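Local coordinates for protein aldehyde dehydrogenase (Listeria monocytogenes, PDB 3K9D) that probably oxidises aldehydes with NAD or NADP as electron acceptor, perhaps forming acyl-CoA as acylating aldehyde dehydrogenases do, at residues A[16-28]-A[131-143]. Numbering follows the deposited sequence.
Sequences NLIESANKAQKEL and ISIKAGNSIVFSP
Ser-138 OG donates a hydrogen bond to Ala-21 O, 2.9 Å away, arriving in the carbonyl plane on a lone pair; the same oxygen accepts the helical bond from Gln-25 N and so is gripped twice. From helix 16-28, Gln-25 NE2 reaches Gly-136 O at 3.0 Å in a nearly straight bond (165° at the hydrogen), the acceptor lying almost in the amide plane. With CG anti to the backbone N (chi1 -171°) and a bend at chi2, the Gln-25 side chain lies alongside the turn, Gln-25 CG passing 3.9 Å from Asn-137 CA.

Gly-136, at positive phi, closes helix 121-134 with a Schellman motif, and the chain then enters strand 138-143. Strand 102-116, helix 121-134 and strand 138-143, the two strands paired in parallel, form a beta-alpha-beta crossover of the Rossmann-like domain that binds the nucleotide in aldehyde dehydrogenases. Helix 16-28 runs nearly antiparallel to strand 138-143 (160°) and covers one face of the sheet; Phe-141 points to the other face, against helix 121-134. Asn-137 turns from helix 16-28, bonding through ND2 to Ser-132 O and through OD1 to Gly-110 N of the adjoining strand 102-116.

Apolar contacts flank the polar pair. The two Val-140 methyls divide the work: CG2 meets Ala-21 CB at 3.7 Å, while CG1 packs on Leu-17 CB at 3.8 Å. At the other end Leu-28 CD1 lies 3.9 Å from Ile-133 CD1 and sits over Asn-137 O, a buried carbonyl without a hydrogen-bond partner, with Ile-36 of helix 33-49 also touching Leu-28.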
ATOM      1  N   ASN A  16      22.113   3.580 -13.763  1.00 17.14           N
ATOM      2  CA  ASN A  16      22.064   3.127 -15.166  1.00 19.53           C
ATOM      3  C   ASN A  16      20.957   2.092 -15.380  1.00 15.53           C
ATOM      4  O   ASN A  16      20.158   2.211 -16.302  1.00 18.36           O
ATOM      5  CB  ASN A  16      23.413   2.555 -15.624  1.00 18.41           C
ATOM      6  CG  ASN A  16      24.529   3.584 -15.612  1.00 19.42           C
ATOM      7  OD1 ASN A  16      24.292   4.782 -15.746  1.00 19.92           O
ATOM      8  ND2 ASN A  16      25.758   3.114 -15.455  1.00 17.92           N
ATOM      9  N   LEU A  17      20.918   1.100 -14.498  1.00 15.82           N
ATOM     10  CA  LEU A  17      19.898   0.050 -14.501  1.00 18.49           C
ATOM     11  C   LEU A  17      18.461   0.564 -14.361  1.00 14.63           C
ATOM     12  O   LEU A  17      17.568   0.102 -15.058  1.00 20.94           O
ATOM     13  CB  LEU A  17      20.205  -0.981 -13.394  1.00 16.89           C
ATOM     14  CG  LEU A  17      21.461  -1.846 -13.586  1.00 16.31           C
ATOM     15  CD1 LEU A  17      21.730  -2.685 -12.348  1.00 17.50           C
ATOM     16  CD2 LEU A  17      21.345  -2.722 -14.806  1.00 20.02           C
ATOM     17  N   ILE A  18      18.247   1.519 -13.459  1.00 14.82           N
ATOM     18  CA  ILE A  18      16.940   2.164 -13.305  1.00 19.62           C
ATOM     19  C   ILE A  18      16.533   2.955 -14.573  1.00 18.35           C
ATOM     20  O   ILE A  18      15.399   2.837 -15.046  1.00 15.17           O
ATOM     21  CB  ILE A  18      16.908   3.048 -12.028  1.00 15.66           C
ATOM     22  CG1 ILE A  18      16.822   2.166 -10.785  1.00 22.71           C
ATOM     23  CG2 ILE A  18      15.740   4.042 -12.051  1.00 14.87           C
ATOM     24  CD1 ILE A  18      17.175   2.892  -9.535  1.00 11.19           C
ATOM     25  N   GLU A  19      17.489   3.698 -15.127  1.00 16.25           N
ATOM     26  CA  GLU A  19      17.318   4.470 -16.370  1.00 22.05           C
ATOM     27  C   GLU A  19      16.877   3.616 -17.576  1.00 21.69           C
ATOM     28  O   GLU A  19      15.990   4.023 -18.336  1.00 16.46           O
ATOM     29  CB  GLU A  19      18.629   5.192 -16.701  1.00 22.57           C
ATOM     30  CG  GLU A  19      18.547   6.262 -17.776  1.00 32.21           C
ATOM     31  CD  GLU A  19      19.923   6.722 -18.242  1.00 42.36           C
ATOM     32  OE1 GLU A  19      20.747   5.861 -18.623  1.00 47.14           O
ATOM     33  OE2 GLU A  19      20.181   7.946 -18.238  1.00 46.90           O
ATOM     34  N   SER A  20      17.514   2.455 -17.743  1.00 15.27           N
ATOM     35  CA  SER A  20      17.164   1.503 -18.801  1.00 23.25           C
ATOM     36  C   SER A  20      15.798   0.888 -18.536  1.00 19.76           C
ATOM     37  O   SER A  20      14.991   0.745 -19.448  1.00 16.37           O
ATOM     38  CB  SER A  20      18.209   0.384 -18.898  1.00 28.43           C
ATOM     39  OG  SER A  20      19.423   0.855 -19.440  1.00 20.43           O
ATOM     40  N   ALA A  21      15.550   0.526 -17.278  1.00 16.38           N
ATOM     41  CA  ALA A  21      14.270  -0.041 -16.882  1.00 22.24           C
ATOM     42  C   ALA A  21      13.125   0.953 -17.062  1.00 15.88           C
ATOM     43  O   ALA A  21      12.015   0.554 -17.405  1.00 14.91           O
ATOM     44  CB  ALA A  21      14.329  -0.545 -15.453  1.00 20.15           C
ATOM     45  N   ASN A  22      13.415   2.237 -16.840  1.00 21.08           N
ATOM     46  CA  ASN A  22      12.460   3.331 -17.017  1.00 18.98           C
ATOM     47  C   ASN A  22      11.985   3.394 -18.468  1.00 16.75           C
ATOM     48  O   ASN A  22      10.779   3.310 -18.740  1.00 16.19           O
ATOM     49  CB  ASN A  22      13.113   4.652 -16.590  1.00 27.13           C
ATOM     50  CG  ASN A  22      12.118   5.758 -16.364  1.00 30.91           C
ATOM     51  OD1 ASN A  22      11.008   5.532 -15.881  1.00 32.12           O
ATOM     52  ND2 ASN A  22      12.516   6.974 -16.700  1.00 25.43           N
ATOM     53  N   LYS A  23      12.949   3.486 -19.385  1.00 15.58           N
ATOM     54  CA  LYS A  23      12.684   3.494 -20.831  1.00 16.02           C
ATOM     55  C   LYS A  23      11.948   2.242 -21.304  1.00 21.98           C
ATOM     56  O   LYS A  23      10.976   2.330 -22.056  1.00 14.71           O
ATOM     57  CB  LYS A  23      13.993   3.630 -21.620  1.00 18.47           C
ATOM     58  CG  LYS A  23      14.668   4.995 -21.532  1.00 34.35           C
ATOM     59  CD  LYS A  23      15.961   4.986 -22.324  1.00 29.77           C
ATOM     60  CE  LYS A  23      17.047   5.811 -21.657  1.00 52.18           C
ATOM     61  NZ  LYS A  23      18.400   5.394 -22.137  1.00 45.59           N
ATOM     62  N   ALA A  24      12.404   1.083 -20.832  1.00 16.62           N
ATOM     63  CA  ALA A  24      11.858  -0.199 -21.256  1.00 16.51           C
ATOM     64  C   ALA A  24      10.400  -0.370 -20.850  1.00 14.30           C
ATOM     65  O   ALA A  24       9.624  -0.973 -21.585  1.00 19.14           O
ATOM     66  CB  ALA A  24      12.710  -1.350 -20.703  1.00 11.09           C
ATOM     67  N   GLN A  25      10.047   0.150 -19.674  1.00 21.95           N
ATOM     68  CA  GLN A  25       8.683   0.060 -19.140  1.00 18.65           C
ATOM     69  C   GLN A  25       7.717   0.887 -19.993  1.00 19.59           C
ATOM     70  O   GLN A  25       6.588   0.465 -20.241  1.00 21.64           O
ATOM     71  CB  GLN A  25       8.650   0.493 -17.670  1.00 18.33           C
ATOM     72  CG  GLN A  25       7.339   0.235 -16.949  1.00 25.92           C
ATOM     73  CD  GLN A  25       6.328   1.336 -17.200  1.00 22.87           C
ATOM     74  OE1 GLN A  25       6.690   2.510 -17.306  1.00 25.06           O
ATOM     75  NE2 GLN A  25       5.063   0.957 -17.342  1.00 19.59           N
ATOM     76  N   LYS A  26       8.176   2.047 -20.459  1.00 15.52           N
ATOM     77  CA  LYS A  26       7.370   2.887 -21.367  1.00 18.28           C
ATOM     78  C   LYS A  26       7.058   2.159 -22.664  1.00 17.31           C
ATOM     79  O   LYS A  26       5.970   2.293 -23.215  1.00 22.79           O
ATOM     80  CB  LYS A  26       8.029   4.253 -21.587  1.00 16.94           C
ATOM     81  CG  LYS A  26       7.871   5.122 -20.326  1.00 26.73           C
ATOM     82  CD  LYS A  26       8.639   6.436 -20.358  1.00 37.30           C
ATOM     83  CE  LYS A  26       8.955   6.948 -18.936  1.00 31.63           C
ATOM     84  NZ  LYS A  26       7.786   7.160 -18.035  1.00 25.71           N
ATOM     85  N   GLU A  27       7.995   1.323 -23.097  1.00 18.99           N
ATOM     86  CA  GLU A  27       7.759   0.408 -24.194  1.00 21.98           C
ATOM     87  C   GLU A  27       6.788  -0.739 -23.826  1.00 20.03           C
ATOM     88  O   GLU A  27       5.893  -1.053 -24.601  1.00 19.75           O
ATOM     89  CB  GLU A  27       9.097  -0.115 -24.695  1.00 23.85           C
ATOM     90  CG  GLU A  27       9.118  -0.498 -26.126  1.00 27.08           C
ATOM     91  CD  GLU A  27      10.528  -0.697 -26.629  1.00 49.80           C
ATOM     92  OE1 GLU A  27      10.807  -1.765 -27.222  1.00 37.57           O
ATOM     93  OE2 GLU A  27      11.356   0.216 -26.416  1.00 48.96           O
ATOM     94  N   LEU A  28       6.943  -1.336 -22.640  1.00 16.05           N
ATOM     95  CA  LEU A  28       5.980  -2.329 -22.151  1.00 20.33           C
ATOM     96  C   LEU A  28       4.577  -1.743 -21.986  1.00 22.50           C
ATOM     97  O   LEU A  28       3.586  -2.433 -22.213  1.00 16.19           O
ATOM     98  CB  LEU A  28       6.415  -2.896 -20.799  1.00 21.49           C
ATOM     99  CG  LEU A  28       7.531  -3.922 -20.691  1.00 21.70           C
ATOM    100  CD1 LEU A  28       7.840  -4.120 -19.212  1.00 19.34           C
ATOM    101  CD2 LEU A  28       7.141  -5.245 -21.358  1.00 23.16           C
ATOM    102  N   ILE A 131       5.297 -11.676 -12.206  1.00 13.06           N
ATOM    103  CA  ILE A 131       4.215 -10.801 -11.729  1.00 19.56           C
ATOM    104  C   ILE A 131       4.386  -9.298 -12.083  1.00 13.78           C
ATOM    105  O   ILE A 131       3.407  -8.632 -12.418  1.00 15.58           O
ATOM    106  CB  ILE A 131       3.859 -11.053 -10.220  1.00 12.56           C
ATOM    107  CG1 ILE A 131       5.016 -10.675  -9.281  1.00 14.70           C
ATOM    108  CG2 ILE A 131       3.445 -12.531 -10.027  1.00 17.67           C
ATOM    109  CD1 ILE A 131       4.630 -10.581  -7.838  1.00 13.18           C
ATOM    110  N   SER A 132       5.621  -8.793 -12.037  1.00 17.79           N
ATOM    111  CA  SER A 132       5.916  -7.410 -12.440  1.00 19.68           C
ATOM    112  C   SER A 132       5.666  -7.186 -13.922  1.00 22.26           C
ATOM    113  O   SER A 132       4.939  -6.265 -14.298  1.00 15.21           O
ATOM    114  CB  SER A 132       7.357  -7.015 -12.104  1.00 16.26           C
ATOM    115  OG  SER A 132       7.609  -7.167 -10.717  1.00 20.81           O
ATOM    116  N   ILE A 133       6.255  -8.044 -14.755  1.00 16.49           N
ATOM    117  CA  ILE A 133       6.067  -7.996 -16.208  1.00 19.95           C
ATOM    118  C   ILE A 133       4.591  -8.173 -16.596  1.00 18.50           C
ATOM    119  O   ILE A 133       4.093  -7.459 -17.484  1.00 16.35           O
ATOM    120  CB  ILE A 133       6.974  -9.034 -16.946  1.00 16.13           C
ATOM    121  CG1 ILE A 133       8.464  -8.671 -16.801  1.00 17.34           C
ATOM    122  CG2 ILE A 133       6.580  -9.165 -18.413  1.00 19.31           C
ATOM    123  CD1 ILE A 133       8.941  -7.500 -17.682  1.00 18.50           C
ATOM    124  N   LYS A 134       3.893  -9.080 -15.901  1.00 18.59           N
ATOM    125  CA  LYS A 134       2.441  -9.305 -16.092  1.00 13.73           C
ATOM    126  C   LYS A 134       1.612  -8.036 -15.918  1.00 17.45           C
ATOM    127  O   LYS A 134       0.618  -7.837 -16.627  1.00 16.74           O
ATOM    128  CB  LYS A 134       1.920 -10.383 -15.130  1.00 15.10           C
ATOM    129  CG  LYS A 134       0.421 -10.696 -15.219  1.00 14.08           C
ATOM    130  CD  LYS A 134      -0.008 -11.204 -16.592  1.00 14.73           C
ATOM    131  CE  LYS A 134      -1.520 -11.314 -16.665  1.00 16.24           C
ATOM    132  NZ  LYS A 134      -2.055 -12.283 -17.669  1.00 14.62           N
ATOM    133  N   ALA A 135       2.032  -7.184 -14.987  1.00 15.23           N
ATOM    134  CA  ALA A 135       1.330  -5.929 -14.715  1.00 23.47           C
ATOM    135  C   ALA A 135       1.873  -4.732 -15.522  1.00 19.02           C
ATOM    136  O   ALA A 135       1.411  -3.597 -15.344  1.00 16.19           O
ATOM    137  CB  ALA A 135       1.323  -5.648 -13.210  1.00 14.06           C
ATOM    138  N   GLY A 136       2.834  -5.000 -16.417  1.00 16.58           N
ATOM    139  CA  GLY A 136       3.376  -3.990 -17.343  1.00 16.39           C
ATOM    140  C   GLY A 136       4.529  -3.163 -16.795  1.00 23.40           C
ATOM    141  O   GLY A 136       4.794  -2.052 -17.279  1.00 15.83           O
ATOM    142  N   ASN A 137       5.223  -3.716 -15.800  1.00 15.36           N
ATOM    143  CA  ASN A 137       6.321  -3.037 -15.100  1.00  9.37           C
ATOM    144  C   ASN A 137       7.672  -3.575 -15.531  1.00 15.24           C
ATOM    145  O   ASN A 137       7.767  -4.716 -15.959  1.00 20.55           O
ATOM    146  CB  ASN A 137       6.229  -3.321 -13.594  1.00 10.22           C
ATOM    147  CG  ASN A 137       4.919  -2.891 -12.981  1.00 21.73           C
ATOM    148  OD1 ASN A 137       4.646  -1.695 -12.824  1.00 21.30           O
ATOM    149  ND2 ASN A 137       4.113  -3.866 -12.591  1.00 16.42           N
ATOM    150  N   SER A 138       8.721  -2.785 -15.348  1.00 19.66           N
ATOM    151  CA  SER A 138      10.080  -3.305 -15.423  1.00 22.28           C
ATOM    152  C   SER A 138      10.495  -3.691 -14.014  1.00 20.65           C
ATOM    153  O   SER A 138       9.791  -3.356 -13.055  1.00 14.97           O
ATOM    154  CB  SER A 138      11.040  -2.255 -15.980  1.00 15.78           C
ATOM    155  OG  SER A 138      10.864  -2.096 -17.383  1.00 42.80           O
ATOM    156  N   ILE A 139      11.620  -4.389 -13.875  1.00 17.07           N
ATOM    157  CA  ILE A 139      12.109  -4.778 -12.535  1.00 12.39           C
ATOM    158  C   ILE A 139      13.652  -4.794 -12.469  1.00 19.47           C
ATOM    159  O   ILE A 139      14.308  -5.280 -13.387  1.00 13.95           O
ATOM    160  CB  ILE A 139      11.427  -6.112 -12.025  1.00 17.25           C
ATOM    161  CG1 ILE A 139      11.760  -6.393 -10.544  1.00 11.41           C
ATOM    162  CG2 ILE A 139      11.721  -7.333 -12.980  1.00 15.02           C
ATOM    163  CD1 ILE A 139      10.808  -7.345  -9.858  1.00  7.50           C
ATOM    164  N   VAL A 140      14.221  -4.205 -11.414  1.00 12.08           N
ATOM    165  CA  VAL A 140      15.676  -4.222 -11.192  1.00 13.10           C
ATOM    166  C   VAL A 140      15.951  -4.891  -9.849  1.00 16.37           C
ATOM    167  O   VAL A 140      15.451  -4.442  -8.819  1.00 15.79           O
ATOM    168  CB  VAL A 140      16.316  -2.793 -11.190  1.00 12.07           C
ATOM    169  CG1 VAL A 140      17.834  -2.894 -11.149  1.00 17.11           C
ATOM    170  CG2 VAL A 140      15.913  -1.985 -12.426  1.00 16.24           C
ATOM    171  N   PHE A 141      16.737  -5.965  -9.872  1.00 19.21           N
ATOM    172  CA  PHE A 141      16.994  -6.765  -8.681  1.00 13.20           C
ATOM    173  C   PHE A 141      18.206  -6.356  -7.873  1.00 14.16           C
ATOM    174  O   PHE A 141      19.253  -6.002  -8.415  1.00 12.19           O
ATOM    175  CB  PHE A 141      17.083  -8.267  -9.015  1.00 14.32           C
ATOM    176  CG  PHE A 141      15.779  -8.856  -9.497  1.00 15.39           C
ATOM    177  CD1 PHE A 141      14.732  -9.077  -8.609  1.00 24.67           C
ATOM    178  CD2 PHE A 141      15.592  -9.159 -10.830  1.00 17.16           C
ATOM    179  CE1 PHE A 141      13.514  -9.613  -9.040  1.00  8.93           C
ATOM    180  CE2 PHE A 141      14.382  -9.685 -11.276  1.00 13.99           C
ATOM    181  CZ  PHE A 141      13.341  -9.913 -10.372  1.00 11.84           C
ATOM    182  N   SER A 142      18.025  -6.445  -6.556  1.00 11.25           N
ATOM    183  CA  SER A 142      19.096  -6.382  -5.585  1.00 18.30           C
ATOM    184  C   SER A 142      19.367  -7.798  -5.060  1.00 16.14           C
ATOM    185  O   SER A 142      18.564  -8.347  -4.299  1.00 16.42           O
ATOM    186  CB  SER A 142      18.710  -5.465  -4.421  1.00 11.33           C
ATOM    187  OG  SER A 142      19.773  -5.373  -3.508  1.00 14.17           O
ATOM    188  N   PRO A 143      20.493  -8.395  -5.483  1.00 19.68           N
ATOM    189  CA  PRO A 143      20.868  -9.745  -5.053  1.00 19.15           C
ATOM    190  C   PRO A 143      21.530  -9.780  -3.685  1.00 16.96           C
ATOM    191  O   PRO A 143      22.341  -8.913  -3.357  1.00 18.67           O
ATOM    192  CB  PRO A 143      21.857 -10.199  -6.145  1.00 16.05           C
ATOM    193  CG  PRO A 143      22.469  -8.927  -6.644  1.00 18.74           C
ATOM    194  CD  PRO A 143      21.462  -7.827  -6.444  1.00 12.78           C
TER